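Local coordinates for protein acetyl-CoA acetyltransferase A (Ascaris suum, PDB 6BJA) that is a thiolase that binds coenzyme A and probably catalyses acetyl transfer between coenzyme A thioesters through a covalent acyl-enzyme intermediate, at residues 284-289 / 307-312; 297-302 / 387-392; 315-320 / 377-382; 261-266 / 364-369; 163-168 / 291-296. All coordinates share one frame; numbering follows the deposited sequence.

Contact 1: residues 284-289 / 307-312; sequences SYAEAG and LSQSGL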
# COMPACT_ATOMS: atom_id res chain seq x y z
N SER A 284 -0.01 47.64 1.85
CA SER A 284 1.29 47.17 2.31
C SER A 284 1.21 45.72 2.73
O SER A 284 0.11 45.19 2.97
CB SER A 284 1.79 48.03 3.47
OG SER A 284 3.15 47.77 3.76
N TYR A 285 2.37 45.08 2.85
CA TYR A 285 2.44 43.74 3.40
C TYR A 285 3.75 43.60 4.18
O TYR A 285 4.69 44.38 3.99
CB TYR A 285 2.34 42.69 2.30
CG TYR A 285 3.45 42.73 1.32
CD1 TYR A 285 4.63 42.08 1.61
CD2 TYR A 285 3.35 43.42 0.12
CE1 TYR A 285 5.66 42.09 0.78
CE2 TYR A 285 4.44 43.44 -0.76
CZ TYR A 285 5.58 42.76 -0.39
OH TYR A 285 6.72 42.70 -1.17
N ALA A 286 3.80 42.59 5.04
CA ALA A 286 4.99 42.32 5.83
C ALA A 286 5.08 40.84 6.09
O ALA A 286 4.06 40.12 6.09
CB ALA A 286 4.96 43.09 7.12
N GLU A 287 6.30 40.37 6.35
CA GLU A 287 6.55 38.98 6.62
C GLU A 287 7.53 38.90 7.78
O GLU A 287 8.44 39.72 7.86
CB GLU A 287 7.13 38.27 5.39
CG GLU A 287 6.23 38.37 4.14
CD GLU A 287 6.92 37.88 2.87
OE1 GLU A 287 7.94 38.47 2.48
OE2 GLU A 287 6.41 36.93 2.25
N ALA A 288 7.31 37.95 8.67
CA ALA A 288 8.17 37.76 9.83
C ALA A 288 8.53 36.29 10.00
O ALA A 288 7.85 35.40 9.49
CB ALA A 288 7.48 38.27 11.07
N GLY A 289 9.62 36.05 10.71
CA GLY A 289 9.98 34.69 11.03
C GLY A 289 10.62 34.56 12.40
O GLY A 289 11.40 35.42 12.82
N LEU A 307 2.72 47.87 10.51
CA LEU A 307 2.21 49.14 11.01
C LEU A 307 3.32 50.19 11.06
O LEU A 307 3.10 51.34 10.69
CB LEU A 307 1.59 48.95 12.39
CG LEU A 307 0.33 48.09 12.48
CD1 LEU A 307 -0.11 47.97 13.94
CD2 LEU A 307 -0.80 48.67 11.66
N SER A 308 4.51 49.78 11.49
CA SER A 308 5.66 50.68 11.54
C SER A 308 5.96 51.29 10.17
O SER A 308 6.06 52.51 10.04
CB SER A 308 6.90 49.93 12.04
OG SER A 308 8.02 50.81 12.05
N GLN A 309 6.09 50.45 9.15
CA GLN A 309 6.45 50.92 7.82
C GLN A 309 5.34 51.73 7.17
O GLN A 309 5.57 52.44 6.19
CB GLN A 309 6.84 49.73 6.93
CG GLN A 309 5.70 48.79 6.56
CD GLN A 309 6.18 47.44 6.01
OE1 GLN A 309 7.31 47.02 6.25
NE2 GLN A 309 5.31 46.75 5.28
N SER A 310 4.13 51.60 7.70
CA SER A 310 2.95 52.27 7.15
C SER A 310 2.60 53.55 7.91
O SER A 310 1.68 54.27 7.52
CB SER A 310 1.76 51.30 7.16
OG SER A 310 2.01 50.21 6.27
N GLY A 311 3.33 53.82 8.99
CA GLY A 311 3.08 54.99 9.80
C GLY A 311 1.75 54.94 10.52
O GLY A 311 1.15 55.98 10.80
N LEU A 312 1.30 53.73 10.83
CA LEU A 312 0.04 53.52 11.52
C LEU A 312 0.26 52.93 12.90
O LEU A 312 1.35 52.43 13.20
CB LEU A 312 -0.86 52.60 10.69
CG LEU A 312 -1.28 53.10 9.31
CD1 LEU A 312 -2.00 52.01 8.55
CD2 LEU A 312 -2.15 54.33 9.43

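Contact 2: residues 297-302 / 387-392; sequences VAPALA and GEASAI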
# COMPACT_ATOMS: atom_id res chain seq x y z
N VAL A 297 3.55 33.08 17.64
CA VAL A 297 3.73 34.51 17.91
C VAL A 297 4.30 35.31 16.73
O VAL A 297 4.44 36.53 16.82
CB VAL A 297 4.63 34.75 19.15
CG1 VAL A 297 4.04 34.00 20.35
CG2 VAL A 297 6.07 34.37 18.89
N ALA A 298 4.57 34.65 15.61
CA ALA A 298 5.04 35.38 14.43
C ALA A 298 4.03 36.41 13.86
O ALA A 298 4.44 37.45 13.34
CB ALA A 298 5.43 34.38 13.32
N PRO A 299 2.72 36.13 13.95
CA PRO A 299 1.83 37.13 13.33
C PRO A 299 1.93 38.53 13.94
O PRO A 299 1.93 39.49 13.19
CB PRO A 299 0.44 36.53 13.52
CG PRO A 299 0.68 35.07 13.49
CD PRO A 299 1.99 34.90 14.28
N ALA A 300 2.02 38.64 15.26
CA ALA A 300 2.10 39.96 15.85
C ALA A 300 3.40 40.64 15.44
O ALA A 300 3.44 41.86 15.29
CB ALA A 300 2.00 39.89 17.38
N LEU A 301 4.46 39.85 15.23
CA LEU A 301 5.73 40.41 14.78
C LEU A 301 5.60 40.98 13.37
O LEU A 301 6.07 42.08 13.08
CB LEU A 301 6.83 39.35 14.83
CG LEU A 301 8.26 39.87 14.73
CD1 LEU A 301 8.58 40.82 15.90
CD2 LEU A 301 9.21 38.68 14.72
N ALA A 302 4.90 40.26 12.50
CA ALA A 302 4.68 40.75 11.15
C ALA A 302 3.86 42.03 11.17
O ALA A 302 4.13 42.96 10.42
CB ALA A 302 4.01 39.68 10.31
N GLY A 387 7.56 28.48 11.53
CA GLY A 387 7.88 29.69 12.26
C GLY A 387 7.70 31.02 11.55
O GLY A 387 8.26 32.01 11.98
N GLU A 388 6.90 31.07 10.49
CA GLU A 388 6.77 32.32 9.75
C GLU A 388 5.36 32.85 9.88
O GLU A 388 4.45 32.14 10.34
CB GLU A 388 7.14 32.13 8.28
CG GLU A 388 8.64 31.96 8.05
CD GLU A 388 9.03 32.22 6.63
OE1 GLU A 388 8.74 33.34 6.10
OE2 GLU A 388 9.62 31.28 6.04
N ALA A 389 5.21 34.12 9.53
CA ALA A 389 3.89 34.71 9.37
C ALA A 389 3.91 35.81 8.32
O ALA A 389 4.95 36.43 8.05
CB ALA A 389 3.36 35.27 10.70
N SER A 390 2.74 36.01 7.72
CA SER A 390 2.50 37.02 6.71
C SER A 390 1.35 37.91 7.15
O SER A 390 0.43 37.42 7.82
CB SER A 390 2.17 36.37 5.36
OG SER A 390 3.15 35.42 5.00
N ALA A 391 1.43 39.19 6.83
CA ALA A 391 0.34 40.12 7.13
C ALA A 391 0.16 41.09 5.97
O ALA A 391 1.12 41.43 5.27
CB ALA A 391 0.60 40.87 8.42
N ILE A 392 -1.09 41.53 5.77
CA ILE A 392 -1.41 42.45 4.69
C ILE A 392 -2.33 43.53 5.25
O ILE A 392 -3.19 43.27 6.08
CB ILE A 392 -2.06 41.70 3.46
CG1 ILE A 392 -2.20 42.61 2.25
CG2 ILE A 392 -3.38 41.09 3.83
CD1 ILE A 392 -2.43 41.81 0.94

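Contact 3: residues 315-320 / 377-382; sequences ESIALW and LGVAAI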
# COMPACT_ATOMS: atom_id res chain seq x y z
N GLU A 315 -4.61 51.30 16.68
CA GLU A 315 -5.91 51.97 16.78
C GLU A 315 -6.45 52.45 15.44
O GLU A 315 -7.65 52.69 15.30
CB GLU A 315 -5.80 53.15 17.75
CG GLU A 315 -5.69 52.74 19.22
CD GLU A 315 -4.41 52.00 19.58
OE1 GLU A 315 -3.33 52.30 19.00
OE2 GLU A 315 -4.47 51.12 20.46
N SER A 316 -5.56 52.60 14.45
CA SER A 316 -5.91 53.00 13.08
C SER A 316 -6.75 51.94 12.37
O SER A 316 -7.35 52.23 11.34
CB SER A 316 -4.65 53.22 12.24
OG SER A 316 -3.67 54.02 12.88
N ILE A 317 -6.74 50.72 12.90
CA ILE A 317 -7.24 49.55 12.17
C ILE A 317 -8.64 49.21 12.67
O ILE A 317 -8.86 48.97 13.85
CB ILE A 317 -6.29 48.35 12.35
CG1 ILE A 317 -4.87 48.72 11.94
CG2 ILE A 317 -6.82 47.11 11.64
CD1 ILE A 317 -4.68 49.24 10.52
N ALA A 318 -9.59 49.18 11.75
CA ALA A 318 -10.97 48.91 12.11
C ALA A 318 -11.23 47.45 12.45
O ALA A 318 -11.95 47.14 13.40
CB ALA A 318 -11.90 49.35 10.98
N LEU A 319 -10.69 46.55 11.62
CA LEU A 319 -10.93 45.12 11.77
C LEU A 319 -9.67 44.33 11.53
O LEU A 319 -8.84 44.71 10.71
CB LEU A 319 -11.98 44.62 10.78
CG LEU A 319 -13.42 45.07 11.00
CD1 LEU A 319 -14.25 44.53 9.83
CD2 LEU A 319 -13.98 44.62 12.32
N TRP A 320 -9.60 43.20 12.21
CA TRP A 320 -8.48 42.27 12.13
C TRP A 320 -8.98 40.90 11.77
O TRP A 320 -10.03 40.47 12.26
CB TRP A 320 -7.74 42.18 13.47
CG TRP A 320 -7.23 43.46 13.97
CD1 TRP A 320 -7.93 44.40 14.67
CD2 TRP A 320 -5.90 43.97 13.83
NE1 TRP A 320 -7.13 45.46 14.97
CE2 TRP A 320 -5.88 45.24 14.45
CE3 TRP A 320 -4.74 43.50 13.21
CZ2 TRP A 320 -4.72 46.02 14.51
CZ3 TRP A 320 -3.60 44.27 13.26
CH2 TRP A 320 -3.61 45.52 13.88
N LEU A 377 -9.70 50.62 7.37
CA LEU A 377 -8.45 49.87 7.23
C LEU A 377 -8.58 48.53 7.93
O LEU A 377 -9.12 48.44 9.02
CB LEU A 377 -7.26 50.64 7.81
CG LEU A 377 -6.91 51.96 7.12
CD1 LEU A 377 -5.71 52.58 7.82
CD2 LEU A 377 -6.64 51.77 5.63
N GLY A 378 -8.07 47.48 7.28
CA GLY A 378 -8.08 46.17 7.89
C GLY A 378 -6.71 45.51 7.75
O GLY A 378 -5.93 45.81 6.83
N VAL A 379 -6.42 44.61 8.67
CA VAL A 379 -5.21 43.79 8.61
C VAL A 379 -5.58 42.31 8.70
O VAL A 379 -6.34 41.91 9.57
CB VAL A 379 -4.22 44.13 9.74
CG1 VAL A 379 -3.00 43.18 9.71
CG2 VAL A 379 -3.75 45.54 9.58
N ALA A 380 -5.04 41.52 7.77
CA ALA A 380 -5.15 40.08 7.84
C ALA A 380 -3.76 39.51 8.07
O ALA A 380 -2.81 39.90 7.39
CB ALA A 380 -5.77 39.51 6.57
N ALA A 381 -3.66 38.60 9.03
CA ALA A 381 -2.39 37.99 9.41
C ALA A 381 -2.53 36.49 9.62
O ALA A 381 -3.56 36.01 10.08
CB ALA A 381 -1.85 38.63 10.64
N ILE A 382 -1.49 35.75 9.23
CA ILE A 382 -1.53 34.29 9.31
C ILE A 382 -0.14 33.73 9.59
O ILE A 382 0.83 34.22 9.02
CB ILE A 382 -2.13 33.70 8.00
CG1 ILE A 382 -2.32 32.19 8.08
CG2 ILE A 382 -1.31 34.12 6.78
CD1 ILE A 382 -3.35 31.71 7.00
O HOH W 1 -9.83 52.12 9.89

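Contact 4: residues 261-266 / 364-369; sequences AACVLA and IVVTLV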
# COMPACT_ATOMS: atom_id res chain seq x y z
N ALA A 261 -10.34 29.91 -2.10
CA ALA A 261 -10.62 31.34 -2.05
C ALA A 261 -9.74 32.05 -3.05
O ALA A 261 -8.59 31.66 -3.25
CB ALA A 261 -10.37 31.88 -0.65
N ALA A 262 -10.26 33.11 -3.67
CA ALA A 262 -9.56 33.79 -4.76
C ALA A 262 -9.83 35.28 -4.80
O ALA A 262 -10.95 35.72 -4.50
CB ALA A 262 -9.95 33.18 -6.14
N CYS A 263 -8.82 36.03 -5.22
CA CYS A 263 -8.96 37.46 -5.50
C CYS A 263 -8.38 37.79 -6.86
O CYS A 263 -7.32 37.27 -7.22
CB CYS A 263 -8.23 38.32 -4.49
SG CYS A 263 -8.71 38.15 -2.78
N VAL A 264 -9.04 38.68 -7.60
CA VAL A 264 -8.41 39.27 -8.78
C VAL A 264 -7.78 40.59 -8.36
O VAL A 264 -8.43 41.42 -7.74
CB VAL A 264 -9.42 39.48 -9.92
CG1 VAL A 264 -8.84 40.32 -11.04
CG2 VAL A 264 -9.87 38.16 -10.44
N LEU A 265 -6.51 40.78 -8.73
CA LEU A 265 -5.78 42.00 -8.43
C LEU A 265 -5.52 42.75 -9.73
O LEU A 265 -5.27 42.13 -10.77
CB LEU A 265 -4.44 41.68 -7.74
CG LEU A 265 -4.51 40.74 -6.54
CD1 LEU A 265 -3.12 40.39 -6.04
CD2 LEU A 265 -5.30 41.33 -5.41
N ALA A 266 -5.58 44.07 -9.68
CA ALA A 266 -5.28 44.88 -10.86
C ALA A 266 -4.57 46.18 -10.49
O ALA A 266 -4.73 46.71 -9.39
CB ALA A 266 -6.57 45.18 -11.64
N ILE A 364 -8.96 34.36 4.59
CA ILE A 364 -9.12 35.43 5.58
C ILE A 364 -9.05 36.83 4.96
O ILE A 364 -9.69 37.76 5.45
CB ILE A 364 -8.10 35.33 6.75
CG1 ILE A 364 -6.65 35.55 6.31
CG2 ILE A 364 -8.29 33.99 7.45
CD1 ILE A 364 -5.65 35.76 7.50
N VAL A 365 -8.34 36.98 3.85
CA VAL A 365 -8.38 38.25 3.12
C VAL A 365 -9.78 38.50 2.54
O VAL A 365 -10.31 39.62 2.61
CB VAL A 365 -7.33 38.30 2.00
CG1 VAL A 365 -7.51 39.53 1.13
CG2 VAL A 365 -5.92 38.27 2.60
N VAL A 366 -10.38 37.46 1.96
CA VAL A 366 -11.75 37.57 1.45
C VAL A 366 -12.71 37.97 2.57
O VAL A 366 -13.48 38.92 2.41
CB VAL A 366 -12.20 36.24 0.80
CG1 VAL A 366 -13.70 36.28 0.49
CG2 VAL A 366 -11.40 35.97 -0.46
N THR A 367 -12.66 37.29 3.71
CA THR A 367 -13.55 37.62 4.82
C THR A 367 -13.30 39.03 5.34
O THR A 367 -14.27 39.78 5.62
CB THR A 367 -13.38 36.58 5.91
OG1 THR A 367 -13.80 35.32 5.38
CG2 THR A 367 -14.22 36.91 7.14
N LEU A 368 -12.04 39.43 5.44
CA LEU A 368 -11.72 40.78 5.87
C LEU A 368 -12.30 41.83 4.93
O LEU A 368 -12.92 42.81 5.37
CB LEU A 368 -10.20 40.97 5.98
CG LEU A 368 -9.74 42.36 6.39
CD1 LEU A 368 -10.16 42.66 7.82
CD2 LEU A 368 -8.24 42.50 6.22
N VAL A 369 -12.07 41.66 3.63
CA VAL A 369 -12.50 42.62 2.64
C VAL A 369 -14.00 42.86 2.79
O VAL A 369 -14.46 44.00 2.80
CB VAL A 369 -12.14 42.14 1.20
CG1 VAL A 369 -12.95 42.91 0.14
CG2 VAL A 369 -10.65 42.30 0.96

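Contact 5: residues 163-168 / 291-296; sequences GLCAEK and EPIDFT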
# COMPACT_ATOMS: atom_id res chain seq x y z
N GLY A 163 0.36 21.52 16.99
CA GLY A 163 -0.39 21.72 18.24
C GLY A 163 0.45 21.53 19.49
O GLY A 163 0.18 22.15 20.51
N LEU A 164 1.45 20.66 19.44
CA LEU A 164 2.37 20.52 20.56
C LEU A 164 3.25 21.75 20.67
O LEU A 164 3.50 22.24 21.76
CB LEU A 164 3.23 19.27 20.42
CG LEU A 164 4.18 19.01 21.59
CD1 LEU A 164 3.45 18.98 22.94
CD2 LEU A 164 4.91 17.71 21.37
N CYS A 165 3.74 22.24 19.54
CA CYS A 165 4.49 23.48 19.50
C CYS A 165 3.69 24.63 20.12
O CYS A 165 4.20 25.45 20.87
CB CYS A 165 4.87 23.84 18.07
SG CYS A 165 6.04 22.66 17.29
N ALA A 166 2.42 24.71 19.77
CA ALA A 166 1.61 25.83 20.22
C ALA A 166 1.43 25.84 21.75
O ALA A 166 1.15 26.89 22.34
CB ALA A 166 0.27 25.81 19.51
N GLU A 167 1.54 24.67 22.38
CA GLU A 167 1.50 24.60 23.84
C GLU A 167 2.59 25.43 24.47
O GLU A 167 2.43 25.95 25.58
CB GLU A 167 1.61 23.16 24.34
CG GLU A 167 0.42 22.26 24.08
CD GLU A 167 -0.77 22.49 25.02
OE1 GLU A 167 -0.75 23.48 25.80
OE2 GLU A 167 -1.70 21.67 24.96
N LYS A 168 3.73 25.59 23.80
CA LYS A 168 4.78 26.45 24.33
C LYS A 168 4.28 27.90 24.47
O LYS A 168 4.53 28.58 25.48
CB LYS A 168 6.05 26.40 23.46
CG LYS A 168 7.14 27.37 23.94
CD LYS A 168 8.41 27.26 23.15
CE LYS A 168 9.49 28.17 23.72
NZ LYS A 168 9.12 29.62 23.72
N GLU A 291 11.63 31.16 15.60
CA GLU A 291 11.85 29.74 15.80
C GLU A 291 10.61 28.93 15.42
O GLU A 291 9.50 29.33 15.75
CB GLU A 291 12.22 29.45 17.26
CG GLU A 291 13.57 30.00 17.66
CD GLU A 291 14.73 29.19 17.12
OE1 GLU A 291 14.54 28.00 16.80
OE2 GLU A 291 15.83 29.75 17.01
N PRO A 292 10.79 27.78 14.77
CA PRO A 292 9.62 26.95 14.42
C PRO A 292 8.66 26.71 15.58
O PRO A 292 7.45 26.81 15.39
CB PRO A 292 10.27 25.66 13.93
CG PRO A 292 11.48 26.17 13.22
CD PRO A 292 12.01 27.29 14.08
N ILE A 293 9.17 26.41 16.77
CA ILE A 293 8.30 26.08 17.88
C ILE A 293 7.43 27.28 18.26
O ILE A 293 6.33 27.11 18.80
CB ILE A 293 9.12 25.58 19.10
CG1 ILE A 293 8.18 24.90 20.11
CG2 ILE A 293 9.90 26.70 19.72
CD1 ILE A 293 8.92 24.04 21.13
N ASP A 294 7.92 28.48 17.98
CA ASP A 294 7.24 29.73 18.37
C ASP A 294 6.37 30.33 17.26
O ASP A 294 6.05 31.51 17.29
CB ASP A 294 8.29 30.78 18.79
CG ASP A 294 9.00 30.43 20.09
OD1 ASP A 294 8.32 30.00 21.04
OD2 ASP A 294 10.26 30.58 20.15
N PHE A 295 6.04 29.52 16.26
CA PHE A 295 5.30 30.02 15.09
C PHE A 295 4.04 30.82 15.46
O PHE A 295 3.69 31.76 14.77
CB PHE A 295 4.93 28.87 14.14
CG PHE A 295 3.79 28.03 14.61
CD1 PHE A 295 3.94 27.17 15.68
CD2 PHE A 295 2.58 28.07 13.95
CE1 PHE A 295 2.89 26.39 16.12
CE2 PHE A 295 1.54 27.29 14.37
CZ PHE A 295 1.68 26.45 15.46
N THR A 296 3.41 30.47 16.58
CA THR A 296 2.18 31.11 16.98
C THR A 296 2.35 32.61 17.26
O THR A 296 1.38 33.34 17.14
CB THR A 296 1.61 30.40 18.25
OG1 THR A 296 1.34 29.02 17.96
CG2 THR A 296 0.30 31.03 18.70

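Contact 1: residues 284-289 / 307-312
Gln-309 reaches from the last turn of helix 298-310 to strand 280-289 and lays its amide nitrogen between Ser-284 and Tyr-285. This is helix-on-sheet packing in the C-terminal half of the thiolase fold. The side chain leaves between the backbone N and the carbonyl carbon (chi1 69°) and is extended beyond CG, carrying NE2 to the strand. Two bonds grip this nitrogen. Gln-309 NE2 to Tyr-285 O, 2.8 Å, lies in the amide plane but comes in from above the carbonyl plane, off its lone pairs. The one from NE2 to Ser-284 OG, also 2.8 Å, is tilted out of the amide plane. Gln-305 NE2 bonds to the other end of the amide, OE1, and fixes its turn. Ser-310 OG is committed to Leu-306 O on its own helix. Past it the helix closes in a Schellman motif, Gly-311 at positive phi and both Ser-310 N and Leu-312 N bonded to Leu-307 O. Tyr-285 leaves the strand on the side away from the helix and meets the ring of Tyr-113 of the second subunit edge-to-face. The methyl of Ala-286 packs beside the amide, its CB 4.1 Å from Gln-309 NE2.

Contact 2: residues 297-302 / 387-392
Helix 298-302 lies over strand 388-392 at 42°, the two axes coming within 6.9 Å, with Pro-299 facing Ala-389 and Ala-302 facing Ala-391. This is helix-on-sheet packing in the C-terminal half of the thiolase fold: the first turns of helix 298-310 rest on the second strand of the hairpin formed by strands 377-384 and 388-396. Small side chains on both partners allow so close an approach. The methyl of Ala-389 points toward the helix and sits against the peptide link between Ala-298 and Pro-299, its CB 3.4 Å from Pro-299 N. Ala-298 CB stands only 3.5 Å from Ala-389 CB, tighter than usual van der Waals contact. The proline ring flanks the same methyl, its CD and CG both 3.9 Å from Ala-389 CB. One turn on, Ala-302 directs its methyl between Ala-389 and Ala-391. Alternate strand residues, Glu-388 and Ser-390, point away from the helix. Glu-388 forms a salt bridge with Lys-93 and hydrogen bonds to Gln-87 and Cys-88 of the second subunit, so one face of the strand is apolar against the helix while the other carries a charge into the subunit interface. Gly-387 and Glu-388 form a G1 beta bulge where the strand begins. Pro-299 lies about 4 Å, side chain to side chain, from Cys-383, the predicted proton acceptor, which brings this packing to the edge of the active site. At the far end the contact closes methyl to methyl, Ala-302 CB 4.1 Å from Ala-391 CB.

Contact 3: residues 315-320 / 377-382
Ala-318 N donates to Leu-377 O over 2.9 Å, slightly out of the carbonyl plane, and starts the pairing of strand 319-322 with strand 377-384. A straighter bond follows: Val-379 N reaches Leu-319 O at 3.2 Å, in the carbonyl plane. Together they set a parallel register, Leu-319 beside Gly-378 and Trp-320 beside Val-379, supplemented by a CA-H...O contact from Trp-320 CA to Val-379 O. Before the first bridge a water ties the chains, donating to Ser-316 O and accepting from Leu-377 N. The two parallel neighbours are linked by a long beta-alpha-beta crossover whose last helix, 357-371, packs on Leu-319 and Ala-380, while Val-303 and Leu-306 of helix 298-310 cover Val-379 on the other face. There the indole runs alongside Val-379 in the same sense, with Trp-320 CE3 3.6 Å from Val-379 CB. Over one face of the indole sits Ile-317 CG2, 3.5 Å above the ring plane and offset toward its rim. Ile-317 places CG1 beside its backbone N (chi1 -55°), and CD1 at the end of that branch touches Val-379 CG2 at 3.9 Å and also Leu-377 CB. Backbone bonds therefore supply the direction of this pairing, the valine, isoleucine and indole, each touching the other two, supply its apolar filling, and water stands in before the direct pairing begins.

Contact 4: residues 261-266 / 364-369
The central helical layer of the thiolase fold, between two beta layers, includes helix 357-371, and here it meets strand 257-267. The strand belongs to the N-terminal half and the helix to the C-terminal half, so the contact joins the two related halves inside the protein. The segments run at 65° to each other with axes 8.4 Å apart at closest; the touching side chains are all apolar, and the one polar atom met is Ala-262 O. Val-366 carries the contact through a single methyl. With CG1 anti to the backbone N (chi1 170°), its other branch, CG2, meets the strand at three neighbouring residues: 4.2 Å from Ala-261 CB, 4.1 Å from Ala-262 O, and the sulfur of Cys-263. Ala-261 and Cys-263 point toward the helix, whereas Ala-262 points away and packs against Val-40 and Ala-44 of helix 33-48 on the other side of the sheet. Val-365, one position earlier on the helix, also turns toward the strand, and beyond it Met-99 and Ile-102 of helix 97-110 continue the same apolar layer. The thiol spans the two valines, Cys-263 SG lying 4.2 Å from Val-366 CG2 and 4.3 Å from Val-365 CG1.

Contact 5: residues 163-168 / 291-296
Lys-168 NZ donates to Asp-294 OD1 over 2.8 Å in a salt bridge that uses the syn lone pair of the carboxylate oxygen. The lysine chain is extended until it bends at its last torsion (chi4 -60°), which swings NZ onto the aspartate; Asp-172, one turn on along helix 162-172, is its second acidic partner. Ile-293 crosses the aliphatic part of the lysine at about a right angle, its CG2 3.8 Å from Lys-168 CD. Deeper in, Cys-165 O and Ile-293 O approach to 3.4 Å, two acceptors with no proton to share. Cys-165 O takes its own bond from Lys-168 N, and the 3-10 turn opposite is closed by Asp-294 N to Glu-291 O, 2.9 Å. Glu-167 faces away, its oxygens bonded to Thr-247 OG1 and Ile-248 N. The edge of the Phe-295 ring meets Cys-165, CE1 standing 3.8 Å from Cys-165 CB, and one ring face lies under Thr-296 OG1. The side chain of Phe-295 is about 4 Å from that of Cys-383, the predicted proton acceptor, and about 6 Å from bound coenzyme A. Charge at the rim and apolar packing inside thus hold helix 162-172 to the turn that brings Phe-295 beside the predicted active-site cysteine.

Overall arrangement
Contacts 2 and 4 are buried throughout and rely on methyls and a thiol; contacts 1, 3 and 5 are partly buried and add polar bonds. Contacts 1 and 2 share helix 298-310, held at its last turn by a glutamine amide and at its first by alanines, on neighbouring strands linked by backbone bonds. Contact 3 carries the sheet outward from contact 2 through strand 377-384, and helix 357-371 lies against it on its way to contact 4, where Val-365 also touches Ile-392 of contact 2. Contact 5 leads into contact 2 along the chain and by Phe-295 against Gly-387. Contacts 4 and 5 join the N- and C-terminal family regions, on opposite sides of the chain's centre.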